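Local coordinates for dipeptide transport protein DPPA (PDB 1HI9) that hydrolyses N-terminal residues from peptides containing D-amino acids, using two zinc ions per subunit in a self-compartmentalizing decamer, at residues 83-86 and 87-91; 259-262 and 263-267; 43-46 and 47-50. All blocks are in the same frame, centred on the assembly; numbering follows the deposited sequence.

Interaction 1 (83-86 and 87-91); sequences KPFS and MVEGL
Phe85 and Glu89 meet where two turns follow each other in the loop between strands 76-80 and 97-103. Lys83 to Ser86 form a type I beta turn, and Val88 to Leu91 form a type II beta turn. The carboxylate of Glu89 reaches back to the first turn. Its OE2 accepts the backbone hydrogen of Phe85 N at 2.9 Å, with an N-H...O angle of 153°. The donor comes in nearly in line with the carboxylate C-O bond. Two torsions put OE2 there: CG lies opposite the backbone N (chi1 176°), and the chain then bends at chi2 (65°). The same oxygen lies at the edge of the Phe85 ring, near its plane, and 3.5 Å from Pro84 CD. Pro84 has no amide hydrogen to offer it.

The backbone of the turns and of the link between them is also paired. Ser86 N bonds to Lys83 O, which closes the first turn. Val88 N donates to Phe85 O at 2.8 Å. Glu89 N donates to Ser86 O at 3.2 Å. Leu91 N bonds to Val88 O and closes the second turn. Further carbonyls find hydroxyl partners: Met87 O takes Ser6 OG and Ser59 OG, and Glu89 O takes Tyr4 OH.

Lys83 does not pair with the carboxylate. Its NZ stays 6.8 Å from Glu89 OE2 and makes a weak hydrogen bond to Gly80 O. Its CB and CD pack on Glu89 CG instead. The Met87 side chain leaves the turn towards the active site. It touches the zinc ligands Asp8 and Glu133 and comes within about 4 Å of a zinc ion. Val88 CG2 lies 3.3 Å from Phe85 O and 4.1 Å from Phe85 CB.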
# COMPACT_ATOMS: atom_id res chain seq x y z
N LYS A 83 13.43 -6.24 -29.63
CA LYS A 83 14.01 -6.10 -30.96
C LYS A 83 14.76 -7.39 -31.29
O LYS A 83 15.49 -7.92 -30.46
CB LYS A 83 14.99 -4.93 -31.03
CG LYS A 83 14.33 -3.58 -30.85
CD LYS A 83 15.36 -2.48 -30.64
CE LYS A 83 16.17 -2.72 -29.38
NZ LYS A 83 16.81 -1.46 -28.92
N PRO A 84 14.58 -7.91 -32.51
CA PRO A 84 15.23 -9.14 -32.97
C PRO A 84 16.70 -9.28 -32.53
O PRO A 84 17.13 -10.37 -32.14
CB PRO A 84 15.06 -9.07 -34.48
CG PRO A 84 13.73 -8.42 -34.62
CD PRO A 84 13.79 -7.30 -33.60
N PHE A 85 17.46 -8.19 -32.58
CA PHE A 85 18.86 -8.24 -32.18
C PHE A 85 19.28 -7.35 -31.02
O PHE A 85 20.43 -6.93 -30.92
CB PHE A 85 19.77 -8.03 -33.40
CG PHE A 85 19.69 -9.15 -34.40
CD1 PHE A 85 18.77 -9.11 -35.44
CD2 PHE A 85 20.46 -10.30 -34.23
CE1 PHE A 85 18.60 -10.20 -36.29
CE2 PHE A 85 20.30 -11.39 -35.07
CZ PHE A 85 19.37 -11.35 -36.10
N SER A 86 18.32 -7.07 -30.14
CA SER A 86 18.54 -6.31 -28.92
C SER A 86 19.53 -5.15 -29.02
O SER A 86 19.26 -4.16 -29.70
CB SER A 86 18.98 -7.28 -27.81
OG SER A 86 19.05 -6.67 -26.53
N MET A 87 20.66 -5.28 -28.33
CA MET A 87 21.70 -4.25 -28.31
C MET A 87 22.33 -3.89 -29.66
O MET A 87 22.91 -2.82 -29.80
CB MET A 87 22.79 -4.63 -27.31
CG MET A 87 22.28 -4.82 -25.90
SD MET A 87 23.58 -5.09 -24.68
CE MET A 87 24.16 -3.44 -24.42
N VAL A 88 22.23 -4.78 -30.64
CA VAL A 88 22.81 -4.48 -31.95
C VAL A 88 21.76 -4.41 -33.07
O VAL A 88 22.07 -4.57 -34.24
CB VAL A 88 23.93 -5.50 -32.34
CG1 VAL A 88 25.19 -5.19 -31.56
CG2 VAL A 88 23.48 -6.93 -32.07
N GLU A 89 20.51 -4.15 -32.68
CA GLU A 89 19.42 -4.02 -33.63
C GLU A 89 19.71 -2.86 -34.59
O GLU A 89 20.10 -1.77 -34.18
CB GLU A 89 18.11 -3.73 -32.89
CG GLU A 89 16.95 -3.49 -33.83
CD GLU A 89 16.61 -4.73 -34.64
OE1 GLU A 89 16.07 -4.57 -35.76
OE2 GLU A 89 16.88 -5.86 -34.15
N GLY A 90 19.52 -3.12 -35.88
CA GLY A 90 19.75 -2.09 -36.88
C GLY A 90 21.14 -2.07 -37.48
O GLY A 90 21.40 -1.32 -38.42
N LEU A 91 22.03 -2.89 -36.95
CA LEU A 91 23.40 -2.94 -37.46
C LEU A 91 23.53 -3.94 -38.62
O LEU A 91 23.24 -5.12 -38.45
CB LEU A 91 24.35 -3.35 -36.32
CG LEU A 91 25.82 -2.93 -36.39
CD1 LEU A 91 26.58 -3.52 -35.21
CD2 LEU A 91 26.44 -3.38 -37.69

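Interaction 2 (259-262 and 263-267); sequences QAML and VMTEL
Thr265 turns its hydroxyl back towards Met261 and Leu262 through chi1 of 56°, which places OG1 between its own backbone N and carbonyl carbon. Met264 runs out extended as far as SD. As modelled, it then bends at chi3 (-100°) towards Ala260, but the position of its methyl is doubtful.

Thr265 OG1 lies 2.8 Å from Met261 O and 3.1 Å from Leu262 O. One hydroxyl proton thus has two acceptors close by. Met261 O also receives Thr265 N, so this carbonyl has a backbone donor whichever way the hydroxyl turns. Leu262 O likewise has Glu266 N. Thr265 CG2 sits 3.2 Å from Met261 O, and Met261 SD comes 4.0 Å from Thr265 OG1. The two side chains pass at a slant.

These are successive turns of the alpha-helix 254-268, with the usual i to i+4 bonds. Val263 N donates to Gln259 O, and Met264 N to Ala260 O. One side of the helix packs on the antiparallel sheet, where Ala260 and Met264 touch Leu219 and Phe249, while Met261 and Thr265 touch Phe124. Another side faces a neighbouring subunit, where Glu266 OE1 makes a salt bridge with Arg270 of that subunit and Val263 packs on its Leu234.

The modelled Met264 CE, 3.0 Å from Ala260 O and 3.2 Å from Ala260 CB, is too close to be trusted. Val263 CG2 lies 3.5 Å from Gln259 O.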
# COMPACT_ATOMS: atom_id res chain seq x y z
N GLN A 259 20.62 -14.63 -30.86
CA GLN A 259 19.23 -14.83 -30.48
C GLN A 259 19.06 -15.96 -29.47
O GLN A 259 18.17 -15.90 -28.62
CB GLN A 259 18.38 -15.06 -31.72
CG GLN A 259 18.17 -13.77 -32.50
CD GLN A 259 17.08 -13.88 -33.54
OE1 GLN A 259 16.51 -12.88 -33.97
NE2 GLN A 259 16.78 -15.11 -33.96
N ALA A 260 19.90 -16.98 -29.56
CA ALA A 260 19.82 -18.07 -28.61
C ALA A 260 20.15 -17.49 -27.24
O ALA A 260 19.57 -17.89 -26.23
CB ALA A 260 20.81 -19.17 -28.98
N MET A 261 21.08 -16.53 -27.20
CA MET A 261 21.46 -15.89 -25.95
C MET A 261 20.26 -15.14 -25.38
O MET A 261 19.96 -15.25 -24.19
CB MET A 261 22.63 -14.93 -26.18
CG MET A 261 23.06 -14.12 -24.96
SD MET A 261 22.07 -12.62 -24.74
CE MET A 261 22.54 -11.74 -26.22
N LEU A 262 19.56 -14.41 -26.24
CA LEU A 262 18.39 -13.65 -25.81
C LEU A 262 17.33 -14.53 -25.17
O LEU A 262 16.82 -14.22 -24.09
CB LEU A 262 17.78 -12.91 -27.01
CG LEU A 262 18.67 -11.81 -27.60
CD1 LEU A 262 18.00 -11.23 -28.83
CD2 LEU A 262 18.92 -10.72 -26.56
N VAL A 263 17.01 -15.64 -25.83
CA VAL A 263 16.02 -16.57 -25.32
C VAL A 263 16.46 -17.27 -24.03
O VAL A 263 15.71 -17.31 -23.06
CB VAL A 263 15.67 -17.63 -26.38
CG1 VAL A 263 14.72 -18.67 -25.80
CG2 VAL A 263 15.02 -16.94 -27.57
N MET A 264 17.67 -17.84 -24.03
CA MET A 264 18.20 -18.53 -22.86
C MET A 264 18.28 -17.63 -21.64
O MET A 264 17.96 -18.06 -20.54
CB MET A 264 19.59 -19.10 -23.16
CG MET A 264 19.58 -20.40 -23.98
SD MET A 264 21.27 -20.96 -24.44
CE MET A 264 21.30 -20.39 -26.05
N THR A 265 18.72 -16.38 -21.81
CA THR A 265 18.79 -15.48 -20.66
C THR A 265 17.37 -15.08 -20.24
O THR A 265 17.09 -14.92 -19.05
CB THR A 265 19.63 -14.21 -20.98
OG1 THR A 265 19.10 -13.53 -22.15
CG2 THR A 265 21.07 -14.59 -21.23
N GLU A 266 16.48 -14.92 -21.21
CA GLU A 266 15.10 -14.55 -20.92
C GLU A 266 14.45 -15.65 -20.06
O GLU A 266 13.70 -15.38 -19.12
CB GLU A 266 14.30 -14.38 -22.21
CG GLU A 266 12.91 -13.81 -21.99
CD GLU A 266 12.96 -12.37 -21.47
OE1 GLU A 266 11.98 -11.94 -20.85
OE2 GLU A 266 13.97 -11.68 -21.70
N LEU A 267 14.75 -16.91 -20.38
CA LEU A 267 14.22 -18.03 -19.63
C LEU A 267 14.82 -18.05 -18.24
O LEU A 267 14.13 -18.29 -17.24
CB LEU A 267 14.53 -19.34 -20.33
CG LEU A 267 13.83 -19.57 -21.68
CD1 LEU A 267 14.47 -20.73 -22.41
CD2 LEU A 267 12.35 -19.83 -21.44

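Interaction 3 (43-46 and 47-50); sequences IAEA and FNSG
The Phe47 ring lies alongside Ile43, with CE1 3.4 Å from Ile43 CG2. Ile43 O and Ala46 C approach the ring obliquely, and the ring of His72 meets it with the planes inclined. The second pair of flat groups is the Glu45 carboxylate and the Asn48 amide, turned 85° to each other. Asn48 ND2 donates to Glu45 OE2 at 3.1 Å, on the syn side, 20° out of the carboxylate plane, and makes a weak bond to OE1. Ser49 OG lies 2.8 Å from the same OE2 and 3.1 Å from Glu45 O. Glu45 reaches both because its chain bends at chi2 (45°).

With an alanine here in place of Glu45, Asn48 ND2 would probably lose its carboxylate acceptor and the Ser49 hydroxyl its nearer partner, leaving both freer to turn.

Helix 28-48 ends in a Schellman motif, with Gly50 at positive phi as the C-prime residue and Gly50 N bonded to Phe47 O. Ser49 N is hydrogen-bonded to Ala46 O at 3.1 Å and more weakly to Glu45 O. The C-terminal end of a helix would tend to disfavour the negative carboxylate; the Asn48 N-H probably offsets part of that, and the Ser49 hydroxyl may too.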
# COMPACT_ATOMS: atom_id res chain seq x y z
N ILE A 43 27.63 11.93 -31.15
CA ILE A 43 26.89 12.16 -32.38
C ILE A 43 27.38 13.45 -33.05
O ILE A 43 27.66 13.46 -34.25
CB ILE A 43 25.38 12.28 -32.09
CG1 ILE A 43 24.87 10.97 -31.50
CG2 ILE A 43 24.62 12.59 -33.38
CD1 ILE A 43 23.45 11.05 -30.93
N ALA A 44 27.48 14.53 -32.27
CA ALA A 44 27.93 15.81 -32.78
C ALA A 44 29.30 15.68 -33.42
O ALA A 44 29.52 16.17 -34.52
CB ALA A 44 27.99 16.83 -31.66
N GLU A 45 30.21 15.00 -32.74
CA GLU A 45 31.55 14.83 -33.28
C GLU A 45 31.56 13.88 -34.46
O GLU A 45 32.42 13.96 -35.33
CB GLU A 45 32.51 14.35 -32.20
CG GLU A 45 33.96 14.34 -32.65
CD GLU A 45 34.34 15.61 -33.39
OE1 GLU A 45 33.99 16.71 -32.90
OE2 GLU A 45 34.98 15.51 -34.45
N ALA A 46 30.60 12.96 -34.49
CA ALA A 46 30.53 12.00 -35.60
C ALA A 46 30.26 12.76 -36.89
O ALA A 46 30.95 12.56 -37.89
CB ALA A 46 29.42 10.98 -35.35
N PHE A 47 29.23 13.60 -36.86
CA PHE A 47 28.86 14.40 -38.02
C PHE A 47 29.99 15.37 -38.35
O PHE A 47 30.35 15.53 -39.52
CB PHE A 47 27.58 15.19 -37.73
CG PHE A 47 26.34 14.36 -37.74
CD1 PHE A 47 25.48 14.35 -36.64
CD2 PHE A 47 26.01 13.59 -38.84
CE1 PHE A 47 24.32 13.59 -36.65
CE2 PHE A 47 24.85 12.83 -38.86
CZ PHE A 47 24.00 12.83 -37.76
N ASN A 48 30.55 16.00 -37.33
CA ASN A 48 31.63 16.94 -37.52
C ASN A 48 32.84 16.28 -38.17
O ASN A 48 33.67 16.96 -38.76
CB ASN A 48 32.06 17.55 -36.18
CG ASN A 48 33.20 18.53 -36.33
OD1 ASN A 48 33.10 19.51 -37.08
ND2 ASN A 48 34.29 18.29 -35.61
N SER A 49 32.93 14.96 -38.05
CA SER A 49 34.05 14.23 -38.63
C SER A 49 33.76 13.62 -39.99
O SER A 49 34.52 12.77 -40.46
CB SER A 49 34.53 13.14 -37.66
OG SER A 49 35.27 13.69 -36.59
N GLY A 50 32.66 14.03 -40.62
CA GLY A 50 32.35 13.51 -41.93
C GLY A 50 31.16 12.58 -42.05
O GLY A 50 30.55 12.49 -43.12

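From the N terminus, interaction 3 comes first, at the end of helix 28-48, just before strand 53-58 of the mixed sheet. Interaction 1 follows, in the loop that leads from strand 76-80 of that sheet to strand 97-103. Interaction 2 comes last, in helix 254-268 beside the antiparallel sheet. Each is local, so none closes a long loop. They run in series and neither nest nor cross. Interactions 1 and 2 touch: Ser86 CB is 3.7 Å from Leu262 CD2, which joins the turns to the C-terminal helix. Interaction 3 stands apart, its centre about 35 Å from that of interaction 2, across the centre of the chain.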